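Local coordinates for protein methionine gamma-lyase (Trichomonas vaginalis, PDB 1E5E) that belongs to the pyridoxal-phosphate-dependent enzymes of the Cys/Met metabolism family, assembled here from four chains, at residues A[14-19]-A[64-69]; A[72-77]-A[189-194]; A[146-151]-A[177-182]; A[266-271]-A[305-310]. All coordinates share one frame; numbering follows the deposited sequence. Where two conformers were deposited one is given.

Interaction 1: A[14-19]-A[64-69]; sequences HANPQK and VSNLEG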
loop_
_atom_site.group_PDB
_atom_site.type_symbol
_atom_site.label_atom_id
_atom_site.label_comp_id
_atom_site.label_asym_id
_atom_site.label_seq_id
_atom_site.Cartn_x
_atom_site.Cartn_y
_atom_site.Cartn_z
ATOM N N HIS A 14 6.103 20.375 -7.574
ATOM C CA HIS A 14 4.904 21.035 -8.072
ATOM C C HIS A 14 4.589 21.030 -9.567
ATOM O O HIS A 14 3.549 21.590 -9.937
ATOM C CB HIS A 14 4.957 22.533 -7.641
ATOM C CG HIS A 14 5.064 22.764 -6.160
ATOM N ND1 HIS A 14 3.949 22.715 -5.352
ATOM C CD2 HIS A 14 6.110 23.029 -5.337
ATOM C CE1 HIS A 14 4.290 22.954 -4.110
ATOM N NE2 HIS A 14 5.579 23.150 -4.069
ATOM N N ALA A 15 5.393 20.465 -10.465
ATOM C CA ALA A 15 4.921 20.439 -11.863
ATOM C C ALA A 15 3.680 19.557 -11.999
ATOM O O ALA A 15 3.380 18.689 -11.181
ATOM C CB ALA A 15 6.056 19.909 -12.729
ATOM N N ASN A 16 2.849 19.740 -13.003
ATOM C CA ASN A 16 1.650 19.015 -13.322
ATOM C C ASN A 16 0.725 18.871 -12.142
ATOM O O ASN A 16 0.392 17.771 -11.661
ATOM C CB ASN A 16 2.032 17.629 -13.891
ATOM C CG ASN A 16 0.814 16.878 -14.414
ATOM O OD1 ASN A 16 -0.169 17.478 -14.901
ATOM N ND2 ASN A 16 0.809 15.546 -14.250
ATOM N N PRO A 17 0.351 20.002 -11.577
ATOM C CA PRO A 17 -0.472 19.994 -10.357
ATOM C C PRO A 17 -1.784 19.300 -10.655
ATOM O O PRO A 17 -2.324 19.467 -11.768
ATOM C CB PRO A 17 -0.633 21.472 -9.990
ATOM C CG PRO A 17 -0.492 22.158 -11.353
ATOM C CD PRO A 17 0.673 21.387 -11.993
ATOM N N GLN A 18 -2.272 18.520 -9.699
ATOM C CA GLN A 18 -3.524 17.806 -9.844
ATOM C C GLN A 18 -4.686 18.590 -9.256
ATOM O O GLN A 18 -4.470 19.429 -8.378
ATOM C CB GLN A 18 -3.410 16.467 -9.048
ATOM C CG GLN A 18 -2.273 15.612 -9.658
ATOM C CD GLN A 18 -2.610 15.292 -11.115
ATOM O OE1 GLN A 18 -3.492 14.467 -11.363
ATOM N NE2 GLN A 18 -1.957 15.945 -12.068
ATOM N N LYS A 19 -5.916 18.274 -9.623
ATOM C CA LYS A 19 -7.037 18.977 -8.974
ATOM C C LYS A 19 -7.861 17.942 -8.215
ATOM O O LYS A 19 -8.631 17.216 -8.881
ATOM C CB LYS A 19 -7.788 19.663 -10.134
ATOM N N VAL A 64 -1.164 7.480 -12.527
ATOM C CA VAL A 64 -0.035 7.249 -13.440
ATOM C C VAL A 64 0.166 8.511 -14.300
ATOM O O VAL A 64 1.319 8.903 -14.404
ATOM C CB VAL A 64 -0.188 5.958 -14.285
ATOM C CG1 VAL A 64 0.928 5.764 -15.296
ATOM C CG2 VAL A 64 -0.240 4.719 -13.359
ATOM N N SER A 65 -0.902 9.175 -14.762
ATOM C CA SER A 65 -0.790 10.391 -15.492
ATOM C C SER A 65 -0.125 11.465 -14.629
ATOM O O SER A 65 0.619 12.241 -15.204
ATOM C CB SER A 65 -2.138 11.017 -15.936
ATOM O OG SER A 65 -2.758 10.033 -16.730
ATOM N N ASN A 66 -0.454 11.529 -13.348
ATOM C CA ASN A 66 0.208 12.533 -12.517
ATOM C C ASN A 66 1.725 12.377 -12.608
ATOM O O ASN A 66 2.464 13.324 -12.882
ATOM C CB ASN A 66 -0.308 12.454 -11.069
ATOM C CG ASN A 66 0.361 13.498 -10.188
ATOM O OD1 ASN A 66 0.863 14.541 -10.618
ATOM N ND2 ASN A 66 0.376 13.207 -8.902
ATOM N N LEU A 67 2.275 11.209 -12.311
ATOM C CA LEU A 67 3.716 10.985 -12.437
ATOM C C LEU A 67 4.223 11.314 -13.854
ATOM O O LEU A 67 5.258 11.929 -14.032
ATOM C CB LEU A 67 3.983 9.469 -12.273
ATOM C CG LEU A 67 5.439 9.030 -12.484
ATOM C CD1 LEU A 67 6.294 9.845 -11.487
ATOM C CD2 LEU A 67 5.555 7.515 -12.295
ATOM N N GLU A 68 3.536 10.860 -14.896
ATOM C CA GLU A 68 3.921 11.096 -16.278
ATOM C C GLU A 68 4.093 12.561 -16.647
ATOM O O GLU A 68 5.133 12.955 -17.251
ATOM C CB GLU A 68 2.957 10.375 -17.221
ATOM C CG GLU A 68 3.077 8.834 -17.151
ATOM C CD GLU A 68 1.959 8.178 -17.955
ATOM O OE1 GLU A 68 0.934 8.862 -18.238
ATOM O OE2 GLU A 68 2.085 6.991 -18.386
ATOM N N GLY A 69 3.180 13.421 -16.239
ATOM C CA GLY A 69 3.208 14.863 -16.545
ATOM C C GLY A 69 4.340 15.516 -15.781
ATOM O O GLY A 69 5.066 16.401 -16.277
#
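Asn16 lays its side-chain amide against helix 62-75 where Gly69 offers no side chain. With CG anti to the backbone N (chi1 -173°), the amide reaches the helix surface: ND2 lies 3.4 Å from Gly69 CA and donates to Asn66 O at 3.1 Å. The acceptor lies close to the plane of the Asn16 amide, although the bond bends to 149° at the hydrogen. Gly69 presents only its CA and backbone, and this is the tight part of the contact. Beside it the amides of Gln18 and Asn66 stack with planes 19° apart, Gln18 CG coming to 3.4 Å from Asn66 CG. Gln18 bends at chi2, and its NE2 donates to Asn16 O at 3.0 Å, tying the segment 14-19 together and fixing the rotation of the stacked amide. Asn66 OD1 accepts from Lys70 NZ, which also donates to Ala15 O. Away from the helix the contact is looser: Pro17 is exposed, its CB pointing outward. An irregular N-terminal segment, just after helix 8-14, is thus clasped by side-chain amides to helix 62-75 in the fold type I architecture of the Cys/Met metabolism family of pyridoxal-phosphate enzymes.

Interaction 2: A[72-77]-A[189-194]; sequences AFLEKT and SPMITN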
loop_
_atom_site.group_PDB
_atom_site.type_symbol
_atom_site.label_atom_id
_atom_site.label_comp_id
_atom_site.label_asym_id
_atom_site.label_seq_id
_atom_site.Cartn_x
_atom_site.Cartn_y
_atom_site.Cartn_z
ATOM N N ALA A 72 7.524 14.358 -17.789
ATOM C CA ALA A 72 7.579 15.024 -19.094
ATOM C C ALA A 72 7.997 16.485 -18.894
ATOM O O ALA A 72 8.775 17.006 -19.686
ATOM C CB ALA A 72 6.219 15.139 -19.778
ATOM N N PHE A 73 7.491 17.140 -17.828
ATOM C CA PHE A 73 7.927 18.515 -17.563
ATOM C C PHE A 73 9.427 18.543 -17.257
ATOM O O PHE A 73 10.152 19.380 -17.835
ATOM C CB PHE A 73 7.111 19.155 -16.434
ATOM C CG PHE A 73 7.483 20.587 -16.193
ATOM C CD1 PHE A 73 8.570 20.916 -15.417
ATOM C CD2 PHE A 73 6.728 21.583 -16.777
ATOM C CE1 PHE A 73 8.952 22.249 -15.276
ATOM C CE2 PHE A 73 7.058 22.919 -16.586
ATOM C CZ PHE A 73 8.189 23.242 -15.840
ATOM N N LEU A 74 9.886 17.659 -16.353
ATOM C CA LEU A 74 11.296 17.643 -15.987
ATOM C C LEU A 74 12.238 17.315 -17.146
ATOM O O LEU A 74 13.356 17.839 -17.150
ATOM C CB LEU A 74 11.553 16.670 -14.818
ATOM C CG LEU A 74 10.883 17.158 -13.492
ATOM C CD1 LEU A 74 10.918 16.043 -12.439
ATOM C CD2 LEU A 74 11.611 18.391 -12.954
ATOM N N GLU A 75 11.824 16.520 -18.135
ATOM C CA GLU A 75 12.641 16.192 -19.279
ATOM C C GLU A 75 12.448 17.120 -20.476
ATOM O O GLU A 75 13.024 16.967 -21.550
ATOM C CB GLU A 75 12.376 14.732 -19.697
ATOM C CG GLU A 75 13.042 13.756 -18.701
ATOM C CD GLU A 75 14.560 13.646 -18.915
ATOM O OE1 GLU A 75 15.137 14.536 -19.583
ATOM O OE2 GLU A 75 15.218 12.725 -18.395
ATOM N N LYS A 76 11.525 18.047 -20.376
ATOM C CA LYS A 76 11.085 18.976 -21.382
ATOM C C LYS A 76 10.566 18.250 -22.612
ATOM O O LYS A 76 10.893 18.638 -23.741
ATOM C CB LYS A 76 12.218 19.964 -21.717
ATOM C CG LYS A 76 12.679 20.829 -20.546
ATOM C CD LYS A 76 13.872 21.698 -21.008
ATOM C CE LYS A 76 14.034 22.875 -20.055
ATOM N NZ LYS A 76 15.429 23.442 -20.067
ATOM N N THR A 77 9.777 17.199 -22.432
ATOM C CA THR A 77 9.245 16.448 -23.565
ATOM C C THR A 77 7.747 16.714 -23.655
ATOM O O THR A 77 7.197 17.103 -22.613
ATOM C CB THR A 77 9.508 14.947 -23.436
ATOM O OG1 THR A 77 8.935 14.480 -22.216
ATOM C CG2 THR A 77 11.017 14.660 -23.481
ATOM N N SER A 189 19.352 11.146 -14.645
ATOM C CA SER A 189 18.050 11.576 -14.136
ATOM C C SER A 189 17.803 12.916 -14.830
ATOM O O SER A 189 18.761 13.561 -15.228
ATOM C CB SER A 189 17.905 11.706 -12.612
ATOM O OG SER A 189 18.261 13.029 -12.202
ATOM N N PRO A 190 16.571 13.415 -14.831
ATOM C CA PRO A 190 16.208 14.667 -15.435
ATOM C C PRO A 190 16.820 15.835 -14.681
ATOM O O PRO A 190 16.830 16.954 -15.214
ATOM C CB PRO A 190 14.668 14.753 -15.362
ATOM C CG PRO A 190 14.203 13.358 -15.096
ATOM C CD PRO A 190 15.359 12.649 -14.405
ATOM N N MET A 191 17.399 15.607 -13.495
ATOM C CA MET A 191 17.994 16.710 -12.773
ATOM C C MET A 191 19.369 17.000 -13.356
ATOM O O MET A 191 19.847 18.085 -13.086
ATOM C CB MET A 191 18.248 16.398 -11.309
ATOM C CG MET A 191 17.089 16.368 -10.364
ATOM S SD MET A 191 16.057 17.857 -10.463
ATOM C CE MET A 191 14.780 17.144 -11.479
ATOM N N ILE A 192 19.982 16.047 -14.039
ATOM C CA ILE A 192 21.376 16.269 -14.434
ATOM C C ILE A 192 21.404 16.558 -15.933
ATOM O O ILE A 192 22.143 17.409 -16.394
ATOM C CB ILE A 192 22.244 15.061 -14.035
ATOM C CG1 ILE A 192 22.513 15.099 -12.509
ATOM C CG2 ILE A 192 23.545 15.018 -14.824
ATOM C CD1 ILE A 192 23.350 13.965 -11.967
ATOM N N THR A 193 20.612 15.810 -16.672
ATOM C CA THR A 193 20.566 15.973 -18.114
ATOM C C THR A 193 19.174 15.908 -18.699
ATOM O O THR A 193 18.376 15.054 -18.323
ATOM C CB THR A 193 21.388 14.832 -18.785
ATOM O OG1 THR A 193 22.786 14.960 -18.422
ATOM C CG2 THR A 193 21.359 14.988 -20.301
ATOM N N ASN A 194 18.912 16.723 -19.689
ATOM C CA ASN A 194 17.695 16.644 -20.508
ATOM C C ASN A 194 18.199 16.358 -21.921
ATOM O O ASN A 194 18.508 17.258 -22.720
ATOM C CB ASN A 194 16.912 17.957 -20.490
ATOM C CG ASN A 194 16.274 18.234 -19.142
ATOM O OD1 ASN A 194 15.984 19.388 -18.787
ATOM N ND2 ASN A 194 16.026 17.220 -18.306
HETATM O O HOH W 1 15.081 19.131 -14.765
HETATM O O HOH W 2 17.417 21.605 -19.859
#
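A Schellman motif closes helix 62-75, with Lys76 at positive phi, and against this helix end packs the loop 189-194, which follows strand 180-184 and carries an ST turn at Ser189. Asn194 provides the polar link. Its ND2 donates to Glu75 OE1 at 3.1 Å, meeting that oxygen from above the carboxylate plane, with the carboxylate and amide planes 58° apart. The same nitrogen makes a weak bond to Leu74 O (3.0 Å, 122° at the hydrogen) and further weak ones to Pro190 O and Thr193 O within its own loop. Glu75 folds at chi2 (-77°), which brings its carboxylate over the proline: OE2 is 3.5 Å from Pro190 CG, and the two side chains cross at about a right angle. Leu74 supplies the apolar part, its CB 3.7 Å from Pro190 CB and its CD2 3.7 Å from Met191 CE. Although Met191 CB points away from the helix, bends at chi2 and chi3 return the methyl to the leucine. One water lies between Leu74 O and Pro190 O; a second accepts from Lys76 NZ and donates to Asn194 OD1. Glu75 OE2 has its own partners, His205 NE2 and Asn185 ND2, so both carboxylate oxygens are engaged in a buried setting. Donors on both oxygens would probably favour the ionised form of Glu75, while the several acceptors around Asn194 ND2 imply a shared, bent set of bonds rather than one strong one.

Interaction 3: A[146-151]-A[177-182]; sequences PNTKIV and EGVLVI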
loop_
_atom_site.group_PDB
_atom_site.type_symbol
_atom_site.label_atom_id
_atom_site.label_comp_id
_atom_site.label_asym_id
_atom_site.label_seq_id
_atom_site.Cartn_x
_atom_site.Cartn_y
_atom_site.Cartn_z
ATOM N N PRO A 146 19.886 2.040 -45.249
ATOM C CA PRO A 146 18.639 2.597 -45.701
ATOM C C PRO A 146 17.494 2.243 -44.761
ATOM O O PRO A 146 16.499 2.951 -44.758
ATOM C CB PRO A 146 18.479 2.086 -47.120
ATOM C CG PRO A 146 19.859 1.681 -47.529
ATOM C CD PRO A 146 20.502 1.155 -46.271
ATOM N N ASN A 147 17.533 1.108 -44.099
ATOM C CA ASN A 147 16.498 0.684 -43.180
ATOM C C ASN A 147 16.808 1.031 -41.711
ATOM O O ASN A 147 16.135 0.502 -40.815
ATOM C CB ASN A 147 16.325 -0.827 -43.383
ATOM C CG ASN A 147 17.602 -1.607 -43.141
ATOM O OD1 ASN A 147 18.720 -1.115 -43.356
ATOM N ND2 ASN A 147 17.430 -2.839 -42.656
ATOM N N THR A 148 17.822 1.869 -41.458
ATOM C CA THR A 148 18.174 2.229 -40.080
ATOM C C THR A 148 17.040 3.051 -39.480
ATOM O O THR A 148 16.733 4.124 -39.992
ATOM C CB THR A 148 19.518 2.999 -40.008
ATOM O OG1 THR A 148 20.549 2.050 -40.304
ATOM C CG2 THR A 148 19.750 3.572 -38.602
ATOM N N LYS A 149 16.422 2.581 -38.417
ATOM C CA LYS A 149 15.352 3.350 -37.752
ATOM C C LYS A 149 15.720 4.015 -36.428
ATOM O O LYS A 149 15.039 4.927 -35.927
ATOM C CB LYS A 149 14.245 2.322 -37.419
ATOM C CG LYS A 149 13.711 1.664 -38.684
ATOM C CD LYS A 149 13.072 2.734 -39.600
ATOM C CE LYS A 149 12.537 1.922 -40.809
ATOM N NZ LYS A 149 12.248 2.848 -41.930
ATOM N N ILE A 150 16.624 3.383 -35.699
ATOM C CA ILE A 150 17.024 3.790 -34.377
ATOM C C ILE A 150 18.540 3.819 -34.136
ATOM O O ILE A 150 19.297 2.945 -34.568
ATOM C CB ILE A 150 16.437 2.831 -33.305
ATOM C CG1 ILE A 150 14.903 2.894 -33.293
ATOM C CG2 ILE A 150 16.950 3.163 -31.907
ATOM C CD1 ILE A 150 14.261 1.761 -32.519
ATOM N N VAL A 151 18.961 4.894 -33.460
ATOM C CA VAL A 151 20.322 4.932 -32.933
ATOM C C VAL A 151 20.125 5.031 -31.400
ATOM O O VAL A 151 19.474 5.972 -30.941
ATOM C CB VAL A 151 21.133 6.088 -33.487
ATOM C CG1 VAL A 151 22.453 6.165 -32.730
ATOM C CG2 VAL A 151 21.390 5.890 -34.983
ATOM N N GLU A 177 17.058 10.850 -43.279
ATOM C CA GLU A 177 15.695 11.043 -42.790
ATOM C C GLU A 177 15.115 9.835 -42.055
ATOM O O GLU A 177 15.439 8.666 -42.320
ATOM C CB GLU A 177 14.743 11.389 -43.955
ATOM C CG GLU A 177 15.061 12.630 -44.758
ATOM C CD GLU A 177 14.694 13.938 -44.109
ATOM O OE1 GLU A 177 13.955 13.958 -43.102
ATOM O OE2 GLU A 177 15.098 15.018 -44.618
ATOM N N GLY A 178 14.221 10.056 -41.089
ATOM C CA GLY A 178 13.500 8.888 -40.515
ATOM C C GLY A 178 14.265 8.073 -39.493
ATOM O O GLY A 178 13.992 6.878 -39.361
ATOM N N VAL A 179 15.251 8.643 -38.804
ATOM C CA VAL A 179 16.005 7.876 -37.780
ATOM C C VAL A 179 15.613 8.473 -36.426
ATOM O O VAL A 179 15.598 9.698 -36.208
ATOM C CB VAL A 179 17.522 7.984 -37.963
ATOM C CG1 VAL A 179 18.351 7.151 -36.964
ATOM C CG2 VAL A 179 17.905 7.558 -39.404
ATOM N N LEU A 180 15.432 7.576 -35.470
ATOM C CA LEU A 180 15.121 8.057 -34.103
ATOM C C LEU A 180 16.319 7.852 -33.186
ATOM O O LEU A 180 16.894 6.755 -33.168
ATOM C CB LEU A 180 13.888 7.264 -33.600
ATOM C CG LEU A 180 12.577 7.823 -34.197
ATOM C CD1 LEU A 180 11.371 7.015 -33.782
ATOM C CD2 LEU A 180 12.404 9.295 -33.792
ATOM N N VAL A 181 16.696 8.909 -32.478
ATOM C CA VAL A 181 17.787 8.753 -31.517
ATOM C C VAL A 181 17.138 8.572 -30.150
ATOM O O VAL A 181 16.379 9.437 -29.700
ATOM C CB VAL A 181 18.755 9.936 -31.512
ATOM C CG1 VAL A 181 19.850 9.709 -30.465
ATOM C CG2 VAL A 181 19.350 10.014 -32.934
ATOM N N ILE A 182 17.526 7.541 -29.439
ATOM C CA ILE A 182 16.941 7.190 -28.150
ATOM C C ILE A 182 18.047 7.218 -27.106
ATOM O O ILE A 182 19.046 6.513 -27.320
ATOM C CB ILE A 182 16.266 5.802 -28.197
ATOM C CG1 ILE A 182 15.146 5.747 -29.251
ATOM C CG2 ILE A 182 15.714 5.441 -26.818
ATOM C CD1 ILE A 182 14.519 4.369 -29.459
HETATM O O HOH W 3 16.059 6.077 -42.168
HETATM O O HOH W 4 12.521 5.901 -37.267
#
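Leu180 is gripped through both its backbone polar atoms by strand 148-154: its N donates to Lys149 O at 2.7 Å, and its O accepts from Val151 N at 2.8 Å. Ile182 N then donates to Val151 O at 2.9 Å, nearly in line with the carbonyl. This is parallel pairing, Ile150 beside Leu180 and Val151 beside Val181, with the short segments 24° apart in direction. Close CA-H...O contacts accompany the bonds, as from Ile150 CA to Leu180 O (3.2 Å). On the sheet face carrying Ile150 and Leu180, Ile150 CG2 meets Ile182 CD1 at 3.7 Å. Its CG1 lies beside the backbone N (chi1 -64°) and CG2 anti to it, which puts CG2 toward Ile182 CD1. On the face carrying Val151 and Val181, Val151 CG2 touches Val179 CG1 at 3.8 Å. Where the chains separate at exposed Glu177 and Gly178, one water donates to Thr148 O and Glu177 O; a second donates to Gly178 O and to Lys149 O, which already accepts from Leu180 N. Farther out, Thr148 OG1 is hydrogen-bonded to His103 ND1, and Asp201 OD2 accepts from Val181 N. The pair belongs to a beta-alpha-beta crossover whose helix 166-174 covers Val151 and Val181; helix 86-97 covers Ile150, Leu180 and Ile182 on the opposite face, and strands 103-107 and 202-206 flank the pair within the seven-stranded sheet.

Interaction 4: A[266-271]-A[305-310]; sequences AESENA and MRMYGS. Unlike the reference sequence in segment 305-310: Tyr308 (reference Ser). With SO4 (sulfate ion), chain D.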
loop_
_atom_site.group_PDB
_atom_site.type_symbol
_atom_site.label_atom_id
_atom_site.label_comp_id
_atom_site.label_asym_id
_atom_site.label_seq_id
_atom_site.Cartn_x
_atom_site.Cartn_y
_atom_site.Cartn_z
ATOM N N ALA A 266 22.970 15.923 -3.093
ATOM C CA ALA A 266 23.698 15.276 -2.001
ATOM C C ALA A 266 24.479 14.071 -2.504
ATOM O O ALA A 266 25.632 13.920 -2.073
ATOM C CB ALA A 266 22.708 14.838 -0.925
ATOM N N GLU A 267 23.904 13.264 -3.413
ATOM C CA GLU A 267 24.657 12.108 -3.897
ATOM C C GLU A 267 25.847 12.467 -4.773
ATOM O O GLU A 267 26.876 11.757 -4.729
ATOM C CB GLU A 267 23.704 11.124 -4.633
ATOM C CG GLU A 267 22.718 10.520 -3.636
ATOM C CD GLU A 267 21.479 9.845 -4.140
ATOM O OE1 GLU A 267 21.303 9.706 -5.367
ATOM O OE2 GLU A 267 20.623 9.433 -3.287
ATOM N N SER A 268 25.762 13.469 -5.621
ATOM C CA SER A 268 26.829 13.956 -6.489
ATOM C C SER A 268 28.002 14.508 -5.666
ATOM O O SER A 268 29.185 14.207 -5.890
ATOM C CB SER A 268 26.248 15.052 -7.406
ATOM O OG SER A 268 25.354 14.406 -8.377
ATOM N N GLU A 269 27.678 15.292 -4.634
ATOM C CA GLU A 269 28.644 15.880 -3.742
ATOM C C GLU A 269 29.405 14.775 -2.996
ATOM O O GLU A 269 30.637 14.818 -3.012
ATOM C CB GLU A 269 28.037 16.818 -2.699
ATOM C CG GLU A 269 27.436 18.052 -3.298
ATOM C CD GLU A 269 26.416 18.788 -2.446
ATOM O OE1 GLU A 269 25.991 19.895 -2.874
ATOM O OE2 GLU A 269 25.893 18.257 -1.434
ATOM N N ASN A 270 28.673 13.769 -2.519
ATOM C CA ASN A 270 29.319 12.653 -1.872
ATOM C C ASN A 270 30.231 11.895 -2.840
ATOM O O ASN A 270 31.331 11.468 -2.480
ATOM C CB ASN A 270 28.320 11.658 -1.278
ATOM C CG ASN A 270 27.761 12.016 0.071
ATOM O OD1 ASN A 270 28.284 12.869 0.801
ATOM N ND2 ASN A 270 26.697 11.302 0.449
ATOM N N ALA A 271 29.725 11.668 -4.039
ATOM C CA ALA A 271 30.433 10.910 -5.046
ATOM C C ALA A 271 31.755 11.598 -5.429
ATOM O O ALA A 271 32.778 10.932 -5.489
ATOM C CB ALA A 271 29.606 10.699 -6.330
ATOM N N MET A 305 25.954 17.490 -18.462
ATOM C CA MET A 305 25.543 17.198 -17.097
ATOM C C MET A 305 25.611 18.380 -16.157
ATOM O O MET A 305 26.685 18.968 -15.989
ATOM C CB MET A 305 26.466 16.052 -16.575
ATOM C CG MET A 305 26.462 14.852 -17.513
ATOM S SD MET A 305 27.594 13.530 -17.070
ATOM C CE MET A 305 26.821 13.003 -15.531
ATOM N N ARG A 306 24.526 18.742 -15.489
ATOM C CA ARG A 306 24.561 19.848 -14.550
ATOM C C ARG A 306 25.341 19.446 -13.299
ATOM O O ARG A 306 25.707 20.343 -12.523
ATOM C CB ARG A 306 23.171 20.302 -14.126
ATOM C CG ARG A 306 22.231 20.478 -15.304
ATOM C CD ARG A 306 20.947 21.269 -14.965
ATOM N NE ARG A 306 20.272 21.511 -16.258
ATOM C CZ ARG A 306 19.583 20.615 -16.960
ATOM N NH1 ARG A 306 19.336 19.357 -16.586
ATOM N NH2 ARG A 306 19.071 21.013 -18.121
ATOM N N MET A 307 25.334 18.141 -12.961
ATOM C CA MET A 307 26.076 17.625 -11.823
ATOM C C MET A 307 26.805 16.392 -12.358
ATOM O O MET A 307 26.329 15.895 -13.384
ATOM C CB MET A 307 25.214 17.237 -10.605
ATOM C CG MET A 307 24.682 18.537 -9.999
ATOM S SD MET A 307 23.775 18.339 -8.492
ATOM C CE MET A 307 22.241 17.603 -9.068
ATOM N N TYR A 308 27.815 15.889 -11.672
ATOM C CA TYR A 308 28.517 14.752 -12.239
ATOM C C TYR A 308 27.980 13.407 -11.793
ATOM O O TYR A 308 28.568 12.385 -12.171
ATOM C CB TYR A 308 30.035 14.900 -11.994
ATOM C CG TYR A 308 30.604 16.064 -12.800
ATOM C CD1 TYR A 308 31.135 17.198 -12.195
ATOM C CD2 TYR A 308 30.616 16.000 -14.186
ATOM C CE1 TYR A 308 31.680 18.224 -12.957
ATOM C CE2 TYR A 308 31.135 17.014 -14.967
ATOM C CZ TYR A 308 31.683 18.118 -14.325
ATOM O OH TYR A 308 32.176 19.132 -15.107
ATOM N N GLY A 309 26.869 13.382 -11.052
ATOM C CA GLY A 309 26.232 12.088 -10.785
ATOM C C GLY A 309 26.833 11.363 -9.584
ATOM O O GLY A 309 27.794 11.843 -8.991
ATOM N N SER A 310 26.257 10.214 -9.240
ATOM C CA SER A 310 26.759 9.531 -8.048
ATOM C C SER A 310 27.262 8.147 -8.401
ATOM O O SER A 310 27.609 7.457 -7.450
ATOM C CB SER A 310 25.689 9.554 -6.957
ATOM O OG SER A 310 24.748 8.511 -7.173
HETATM S S SO4 D . 34.114 21.564 -13.419
HETATM O O1 SO4 D . 34.554 21.794 -12.001
HETATM O O2 SO4 D . 34.617 20.237 -13.910
HETATM O O3 SO4 D . 34.744 22.639 -14.292
HETATM O O4 SO4 D . 32.621 21.681 -13.500
#
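A helix-to-loop contact, buried and mostly backbone against small side chains, joins the middle of helix 260-279 to the loop that leads from helix 298-304 into strand 311-316. Ser268 and Ser310 stand at its centre, where the backbones come nearest. Ser268 OG accepts a weak, bent bond from Gly309 N (3.2 Å, 124° at the hydrogen), and it also bonds Met264 O one turn back; Met307 CB lies beside it at 3.6 Å. The carbonyl of Gly309 faces the helix, Ser268 CA approaching its O at 3.4 Å in a CA-H...O contact and Ala271 CB at the same distance. Gly309 has phi 85°, and this turn carries the chain into strand 311-316 of the five-stranded mixed sheet, so the helix packs against the strand's entry. Ser310 CB presses on Glu267, 3.4 Å from both its CB and its O. With chi1 82° the Ser310 hydroxyl sits between backbone N and carbonyl carbon, where Tyr210 OH and Val376 O engage it. Tyr308, which differs from the reference sequence, turns its ring outward; its OH donates to O4 of a sulfate at 3.0 Å, probably from the crystallisation liquor, that His298 and Lys302 also bind.

How the interactions relate
Interactions 2, 3 and 4 are buried, whereas interaction 1 is a surface contact. Interactions 1 and 2 use successive parts of helix 62-75, and they touch where Ala15 CB packs on Phe73 CG at 3.8 Å. Interaction 2 also meets interaction 4: Ile192 O and Arg306 N, 2.9 Å apart, probably form a hydrogen bond, so contacts 1, 2 and 4 form a continuous series. Interaction 3 stands apart in the seven-stranded sheet, its centre about 22 Å from that of interaction 2. Its chemistry is regular backbone pairing with aliphatic faces; interaction 1 relies on side-chain amides, interaction 2 on a buried carboxylate and waters, and interaction 4 on close-packed small residues.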